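Local structure of lipoprotein outS (Dickeya dadantii, 3UTK) at residues Tyr56-Cys61 and Gln114-Asn119; Ala48-Ala52 and Ser97-Tyr101. The protein acts as the pilotin of the type II secretion system, an outer-membrane lipoprotein that interacts with the secretin OutD and is required for export of pectate lyases and cellulases. All coordinates share one frame; numbering follows the deposited sequence.

In the fold
Both contacts use helix 40-60. Contact 2 (48-52 with 97-101) packs the middle of helix 40-60 against helix 94-106. Its centre is about 5 Å from the centre of the chain, and most of its touching residues are buried. Contact 1 (56-61 with 114-119) joins the C-terminal end of helix 40-60 to helix 111-121. Its centre is about 11 Å from that of the chain, and it is only partly buried. Contact 1 has a disulfide, an aromatic pair and a bridging water. Contact 2 relies on alanine, valine, serine and leucine at close backbone approach. Tyr101 of contact 2 connects the two: its OH lies 3.1 Å from Gln60 OE1 of contact 1, a probable hydrogen bond.

Contact 1: Tyr56-Cys61 and Gln114-Asn119; sequences YLRVQC and QCSSFN
Cys61 and Cys115 form a disulfide that ties a loop residue, at the C-terminal end of 56-61, to a helix. The SG atoms are 2.0 Å apart, and the bridge torsion of -89° is close to the relaxed value. Cys115 SG also meets the Tyr56 ring obliquely, 3.9 Å from Tyr56 CE1.

Tyr56 is the central aromatic group. Its CG is anti to the backbone N (chi1 -172°), which sends the ring out to helix 111-121. Gln114 lays its aliphatic part over one face of this ring, with Gln114 CG 3.4 Å from Tyr56 CE1. Gln60 CG covers the opposite face, over its centre, so the ring is sandwiched between two glutamine chains. Phe118 turns its edge to Tyr56 in an offset edge-to-face pair. The ring planes are close to perpendicular and the centroids 5.7 Å apart. The bend of Gln114 at chi2 brings its NE2 over the centre of the Phe118 ring.

Leu57 reaches in with one methyl. Its CD2 is 3.4 Å from Phe118 CB and 3.5 Å from Asn119 OD1. That oxygen accepts a hydrogen bond from Arg63. Beside the disulfide, a water donates to Cys61 O and accepts a weak bond from Asn119 ND2.

The local axes come no closer than 10.3 Å, at 139° between their N-to-C directions, with side chains filling the interval. Leu66 of the loop after helix 40-60 packs on Leu57. The disulfide joins Cys61 to helix 111-121, while Tyr56 and Gln60 reach Leu105 of helix 94-106.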
ATOM      1  N   TYR A  56      -6.592  -2.736  -1.784  1.00 16.11           N
ATOM      2  CA  TYR A  56      -7.141  -3.943  -2.403  1.00 15.84           C
ATOM      3  C   TYR A  56      -7.664  -4.913  -1.332  1.00 15.73           C
ATOM      4  O   TYR A  56      -8.740  -5.494  -1.469  1.00 17.95           O
ATOM      5  CB  TYR A  56      -6.097  -4.616  -3.315  1.00 15.62           C
ATOM      6  CG  TYR A  56      -6.646  -5.757  -4.140  1.00 17.90           C
ATOM      7  CD1 TYR A  56      -6.832  -7.018  -3.585  1.00 17.08           C
ATOM      8  CD2 TYR A  56      -6.959  -5.576  -5.483  1.00 18.25           C
ATOM      9  CE1 TYR A  56      -7.337  -8.062  -4.346  1.00 18.84           C
ATOM     10  CE2 TYR A  56      -7.463  -6.615  -6.246  1.00 17.09           C
ATOM     11  CZ  TYR A  56      -7.649  -7.849  -5.676  1.00 17.77           C
ATOM     12  OH  TYR A  56      -8.158  -8.875  -6.440  1.00 19.46           O
ATOM     13  N   LEU A  57      -6.923  -5.063  -0.242  1.00 16.57           N
ATOM     14  CA  LEU A  57      -7.369  -5.962   0.811  1.00 15.08           C
ATOM     15  C   LEU A  57      -8.647  -5.424   1.449  1.00 15.45           C
ATOM     16  O   LEU A  57      -9.599  -6.166   1.660  1.00 16.73           O
ATOM     17  CB  LEU A  57      -6.293  -6.160   1.881  1.00 15.42           C
ATOM     18  CG  LEU A  57      -5.106  -7.069   1.538  1.00 16.42           C
ATOM     19  CD1 LEU A  57      -4.034  -7.047   2.643  1.00 20.18           C
ATOM     20  CD2 LEU A  57      -5.563  -8.512   1.291  1.00 18.60           C
ATOM     21  N   ARG A  58      -8.667  -4.132   1.753  1.00 14.98           N
ATOM     22  CA  ARG A  58      -9.835  -3.565   2.424  1.00 13.48           C
ATOM     23  C   ARG A  58     -11.078  -3.664   1.544  1.00 18.78           C
ATOM     24  O   ARG A  58     -12.141  -4.079   2.002  1.00 20.67           O
ATOM     25  CB  ARG A  58      -9.597  -2.100   2.829  1.00 14.73           C
ATOM     26  CG  ARG A  58     -10.696  -1.527   3.737  1.00 17.92           C
ATOM     27  CD  ARG A  58     -10.523  -0.028   3.952  1.00 19.72           C
ATOM     28  NE  ARG A  58     -10.870   0.720   2.751  1.00 21.71           N
ATOM     29  CZ  ARG A  58     -10.078   1.601   2.150  1.00 22.61           C
ATOM     30  NH1 ARG A  58      -8.872   1.861   2.640  1.00 23.41           N
ATOM     31  NH2 ARG A  58     -10.496   2.220   1.051  1.00 21.81           N
ATOM     32  N   VAL A  59     -10.948  -3.271   0.280  1.00 20.40           N
ATOM     33  CA  VAL A  59     -12.113  -3.142  -0.587  1.00 22.69           C
ATOM     34  C   VAL A  59     -12.515  -4.455  -1.263  1.00 24.50           C
ATOM     35  O   VAL A  59     -13.700  -4.807  -1.291  1.00 30.56           O
ATOM     36  CB  VAL A  59     -11.909  -2.035  -1.647  1.00 23.01           C
ATOM     37  CG1 VAL A  59     -13.106  -1.967  -2.595  1.00 26.51           C
ATOM     38  CG2 VAL A  59     -11.670  -0.689  -0.962  1.00 24.24           C
ATOM     39  N   GLN A  60     -11.537  -5.175  -1.809  1.00 19.49           N
ATOM     40  CA  GLN A  60     -11.827  -6.385  -2.581  1.00 16.11           C
ATOM     41  C   GLN A  60     -11.868  -7.626  -1.700  1.00 16.15           C
ATOM     42  O   GLN A  60     -12.562  -8.602  -2.004  1.00 21.72           O
ATOM     43  CB  GLN A  60     -10.790  -6.576  -3.705  1.00 15.14           C
ATOM     44  CG  GLN A  60     -10.648  -5.368  -4.640  1.00 19.71           C
ATOM     45  CD  GLN A  60     -11.932  -5.047  -5.384  1.00 24.52           C
ATOM     46  OE1 GLN A  60     -12.325  -3.886  -5.499  1.00 30.19           O
ATOM     47  NE2 GLN A  60     -12.582  -6.074  -5.906  1.00 22.33           N
ATOM     48  N   CYS A  61     -11.125  -7.599  -0.603  1.00 16.10           N
ATOM     49  CA  CYS A  61     -10.962  -8.797   0.226  1.00 16.51           C
ATOM     50  C   CYS A  61     -11.691  -8.681   1.558  1.00 18.26           C
ATOM     51  O   CYS A  61     -11.507  -9.507   2.467  1.00 20.77           O
ATOM     52  CB  CYS A  61      -9.470  -9.062   0.454  1.00 19.27           C
ATOM     53  SG  CYS A  61      -8.502  -9.191  -1.098  1.00 24.21           S
ATOM     54  N   GLN A 114      -5.526 -13.196  -5.729  1.00 17.75           N
ATOM     55  CA  GLN A 114      -4.886 -11.985  -5.238  1.00 14.78           C
ATOM     56  C   GLN A 114      -5.086 -11.797  -3.731  1.00 17.54           C
ATOM     57  O   GLN A 114      -4.140 -11.467  -3.007  1.00 20.39           O
ATOM     58  CB  GLN A 114      -5.390 -10.760  -6.013  1.00 12.70           C
ATOM     59  CG  GLN A 114      -4.574  -9.514  -5.719  1.00 15.56           C
ATOM     60  CD  GLN A 114      -3.184  -9.628  -6.282  1.00 18.02           C
ATOM     61  OE1 GLN A 114      -2.993  -9.475  -7.482  1.00 17.55           O
ATOM     62  NE2 GLN A 114      -2.204  -9.906  -5.423  1.00 18.59           N
ATOM     63  N   CYS A 115      -6.309 -12.005  -3.251  1.00 17.22           N
ATOM     64  CA  CYS A 115      -6.587 -11.848  -1.822  1.00 16.89           C
ATOM     65  C   CYS A 115      -5.787 -12.832  -0.985  1.00 16.55           C
ATOM     66  O   CYS A 115      -5.241 -12.470   0.059  1.00 16.87           O
ATOM     67  CB  CYS A 115      -8.076 -12.026  -1.512  1.00 19.69           C
ATOM     68  SG  CYS A 115      -9.154 -10.751  -2.223  1.00 25.63           S
ATOM     69  N   SER A 116      -5.745 -14.086  -1.416  1.00 18.19           N
ATOM     70  CA  SER A 116      -4.994 -15.097  -0.679  1.00 17.54           C
ATOM     71  C   SER A 116      -3.515 -14.701  -0.618  1.00 18.98           C
ATOM     72  O   SER A 116      -2.861 -14.834   0.420  1.00 16.54           O
ATOM     73  CB  SER A 116      -5.139 -16.468  -1.350  1.00 19.25           C
ATOM     74  OG  SER A 116      -4.476 -17.466  -0.590  1.00 22.86           O
ATOM     75  N   SER A 117      -2.996 -14.208  -1.737  1.00 18.30           N
ATOM     76  CA  SER A 117      -1.593 -13.809  -1.804  1.00 16.19           C
ATOM     77  C   SER A 117      -1.283 -12.602  -0.900  1.00 18.60           C
ATOM     78  O   SER A 117      -0.319 -12.642  -0.128  1.00 16.41           O
ATOM     79  CB  SER A 117      -1.169 -13.521  -3.252  1.00 17.14           C
ATOM     80  OG  SER A 117       0.211 -13.226  -3.306  1.00 19.00           O
ATOM     81  N   PHE A 118      -2.078 -11.535  -1.001  1.00 16.64           N
ATOM     82  CA  PHE A 118      -1.862 -10.343  -0.164  1.00 19.63           C
ATOM     83  C   PHE A 118      -2.060 -10.664   1.330  1.00 19.60           C
ATOM     84  O   PHE A 118      -1.307 -10.184   2.189  1.00 16.43           O
ATOM     85  CB  PHE A 118      -2.778  -9.186  -0.587  1.00 19.96           C
ATOM     86  CG  PHE A 118      -2.309  -8.427  -1.815  1.00 17.64           C
ATOM     87  CD1 PHE A 118      -0.965  -8.393  -2.184  1.00 17.22           C
ATOM     88  CD2 PHE A 118      -3.229  -7.745  -2.603  1.00 19.59           C
ATOM     89  CE1 PHE A 118      -0.547  -7.677  -3.310  1.00 19.02           C
ATOM     90  CE2 PHE A 118      -2.821  -7.022  -3.730  1.00 18.18           C
ATOM     91  CZ  PHE A 118      -1.476  -6.999  -4.091  1.00 18.51           C
ATOM     92  N   ASN A 119      -3.062 -11.482   1.651  1.00 17.99           N
ATOM     93  CA  ASN A 119      -3.305 -11.847   3.050  1.00 16.53           C
ATOM     94  C   ASN A 119      -2.109 -12.602   3.626  1.00 19.12           C
ATOM     95  O   ASN A 119      -1.764 -12.455   4.813  1.00 19.56           O
ATOM     96  CB  ASN A 119      -4.573 -12.697   3.179  1.00 17.46           C
ATOM     97  CG  ASN A 119      -5.838 -11.858   3.332  1.00 19.08           C
ATOM     98  OD1 ASN A 119      -5.818 -10.764   3.914  1.00 19.79           O
ATOM     99  ND2 ASN A 119      -6.945 -12.369   2.810  1.00 19.31           N
TER
HETATM  100  O   HOH W   1     -10.078 -11.517   3.697  1.00 20.96           O

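Contact 2: Ala48-Ala52 and Ser97-Tyr101; sequences ASLVA and SENLY
Ser97 packs against Ala48 and Val51 at the start of the contact. Its OG lies beside its own backbone N (chi1 -65°) and sits 3.4 Å from Val51 CB and 3.5 Å from Ala48 CA. The hydroxyl makes no hydrogen bond across to 48-52. Its polar partner is Leu93 O, one turn back along the chain, so the buried oxygen is satisfied while it touches carbon. Ser97 CB meets Val51 CG1 at 3.6 Å. The Ser97 carbonyl oxygen faces Ala52 CB and also accepts the helical bond from Tyr101 N.

Leu100 comes next on the same side. Its CB rests on Ala52 CB. Its CD1 reaches back to Ala48 CB at 3.6 Å and passes equally close to Ser49 N. The leucine therefore spans one turn of the opposing helix, from Ala48 to Ala52.

Tyr101 brings its backbone close, with its N 3.6 Å from Ala52 CB. With its CG anti to the backbone N (chi1 167°), the ring runs off along helix 40-60. Ala52 O lies at the edge of that ring, near its plane. Lys55, Val59 and Gln60 meet the Tyr101 side chain, the last two at its hydroxyl.

The small residues let the backbones come near each other. Ala48 and Ser97 have their CA atoms 4.4 Å apart, and the local axes approach to 8.0 Å at a crossing angle of -57°. Leu73 of helix 69-82 packs on both Val51 and Ser97. The contact crosses helix 40-60 with helix 94-106, which do not follow each other in the chain, within the pilotin's fold of nested, perpendicular alpha-helical hairpins.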
ATOM      1  N   ALA A  48       3.805   3.168  -2.944  1.00 25.04           N
ATOM      2  CA  ALA A  48       2.525   3.203  -3.639  1.00 24.69           C
ATOM      3  C   ALA A  48       1.987   1.794  -3.817  1.00 25.89           C
ATOM      4  O   ALA A  48       0.781   1.564  -3.728  1.00 27.49           O
ATOM      5  CB  ALA A  48       2.656   3.909  -4.999  1.00 24.92           C
ATOM      6  N   SER A  49       2.892   0.856  -4.062  1.00 23.40           N
ATOM      7  CA  SER A  49       2.522  -0.548  -4.183  1.00 23.46           C
ATOM      8  C   SER A  49       1.925  -1.102  -2.881  1.00 23.43           C
ATOM      9  O   SER A  49       0.965  -1.873  -2.905  1.00 21.10           O
ATOM     10  CB  SER A  49       3.733  -1.377  -4.621  1.00 22.81           C
ATOM     11  OG  SER A  49       3.437  -2.765  -4.611  1.00 24.19           O
ATOM     12  N   LEU A  50       2.498  -0.708  -1.748  1.00 22.05           N
ATOM     13  CA  LEU A  50       2.011  -1.157  -0.445  1.00 21.37           C
ATOM     14  C   LEU A  50       0.645  -0.542  -0.163  1.00 19.52           C
ATOM     15  O   LEU A  50      -0.253  -1.208   0.318  1.00 18.83           O
ATOM     16  CB  LEU A  50       3.002  -0.784   0.667  1.00 23.00           C
ATOM     17  CG  LEU A  50       4.291  -1.606   0.758  1.00 23.59           C
ATOM     18  CD1 LEU A  50       5.290  -0.956   1.719  1.00 25.15           C
ATOM     19  CD2 LEU A  50       3.998  -3.038   1.186  1.00 24.03           C
ATOM     20  N   VAL A  51       0.489   0.733  -0.489  1.00 17.35           N
ATOM     21  CA  VAL A  51      -0.793   1.394  -0.313  1.00 19.12           C
ATOM     22  C   VAL A  51      -1.874   0.741  -1.188  1.00 21.28           C
ATOM     23  O   VAL A  51      -2.981   0.474  -0.719  1.00 22.22           O
ATOM     24  CB  VAL A  51      -0.684   2.900  -0.620  1.00 20.35           C
ATOM     25  CG1 VAL A  51      -2.040   3.558  -0.493  1.00 24.15           C
ATOM     26  CG2 VAL A  51       0.320   3.553   0.342  1.00 22.56           C
ATOM     27  N   ALA A  52      -1.543   0.485  -2.450  1.00 21.40           N
ATOM     28  CA  ALA A  52      -2.468  -0.160  -3.385  1.00 20.98           C
ATOM     29  C   ALA A  52      -2.887  -1.552  -2.924  1.00 19.79           C
ATOM     30  O   ALA A  52      -4.063  -1.910  -3.001  1.00 19.58           O
ATOM     31  CB  ALA A  52      -1.850  -0.245  -4.768  1.00 22.84           C
ATOM     32  N   SER A  97      -0.745   5.714  -5.922  1.00 36.01           N
ATOM     33  CA  SER A  97      -1.320   4.606  -5.166  1.00 34.54           C
ATOM     34  C   SER A  97      -2.666   4.183  -5.743  1.00 33.86           C
ATOM     35  O   SER A  97      -2.936   2.991  -5.916  1.00 33.19           O
ATOM     36  CB  SER A  97      -1.502   5.003  -3.699  1.00 34.09           C
ATOM     37  OG  SER A  97      -0.259   5.248  -3.070  1.00 36.15           O
ATOM     38  N   GLU A  98      -3.506   5.173  -6.036  1.00 34.99           N
ATOM     39  CA  GLU A  98      -4.826   4.921  -6.599  1.00 34.73           C
ATOM     40  C   GLU A  98      -4.708   4.332  -8.005  1.00 35.20           C
ATOM     41  O   GLU A  98      -5.458   3.421  -8.364  1.00 33.49           O
ATOM     42  CB  GLU A  98      -5.668   6.203  -6.602  1.00 35.13           C
ATOM     43  CG  GLU A  98      -7.057   6.069  -7.230  1.00 36.92           C
ATOM     44  CD  GLU A  98      -7.973   5.098  -6.493  1.00 39.91           C
ATOM     45  OE1 GLU A  98      -7.639   4.685  -5.364  1.00 39.22           O
ATOM     46  OE2 GLU A  98      -9.038   4.746  -7.051  1.00 43.56           O
ATOM     47  N   ASN A  99      -3.764   4.840  -8.794  1.00 34.84           N
ATOM     48  CA  ASN A  99      -3.543   4.305 -10.143  1.00 34.84           C
ATOM     49  C   ASN A  99      -3.140   2.833 -10.128  1.00 32.64           C
ATOM     50  O   ASN A  99      -3.632   2.035 -10.927  1.00 33.47           O
ATOM     51  CB  ASN A  99      -2.494   5.121 -10.895  1.00 37.93           C
ATOM     52  CG  ASN A  99      -3.000   6.488 -11.295  1.00 44.96           C
ATOM     53  OD1 ASN A  99      -2.235   7.337 -11.762  1.00 48.31           O
ATOM     54  ND2 ASN A  99      -4.296   6.714 -11.110  1.00 44.09           N
ATOM     55  N   LEU A 100      -2.238   2.480  -9.215  1.00 28.91           N
ATOM     56  CA  LEU A 100      -1.794   1.096  -9.065  1.00 27.07           C
ATOM     57  C   LEU A 100      -2.919   0.195  -8.560  1.00 26.49           C
ATOM     58  O   LEU A 100      -3.011  -0.963  -8.942  1.00 24.62           O
ATOM     59  CB  LEU A 100      -0.590   1.010  -8.116  1.00 26.19           C
ATOM     60  CG  LEU A 100       0.774   1.494  -8.616  1.00 25.99           C
ATOM     61  CD1 LEU A 100       1.791   1.402  -7.494  1.00 25.71           C
ATOM     62  CD2 LEU A 100       1.244   0.698  -9.837  1.00 26.01           C
ATOM     63  N   TYR A 101      -3.770   0.732  -7.690  1.00 25.55           N
ATOM     64  CA  TYR A 101      -4.935  -0.009  -7.221  1.00 24.68           C
ATOM     65  C   TYR A 101      -5.859  -0.299  -8.399  1.00 22.78           C
ATOM     66  O   TYR A 101      -6.309  -1.425  -8.581  1.00 24.17           O
ATOM     67  CB  TYR A 101      -5.668   0.764  -6.111  1.00 23.43           C
ATOM     68  CG  TYR A 101      -7.046   0.223  -5.794  1.00 24.67           C
ATOM     69  CD1 TYR A 101      -7.201  -0.964  -5.092  1.00 23.68           C
ATOM     70  CD2 TYR A 101      -8.190   0.893  -6.208  1.00 25.01           C
ATOM     71  CE1 TYR A 101      -8.452  -1.467  -4.805  1.00 26.46           C
ATOM     72  CE2 TYR A 101      -9.448   0.397  -5.924  1.00 26.40           C
ATOM     73  CZ  TYR A 101      -9.574  -0.785  -5.224  1.00 26.86           C
ATOM     74  OH  TYR A 101     -10.821  -1.291  -4.940  1.00 27.52           O
TER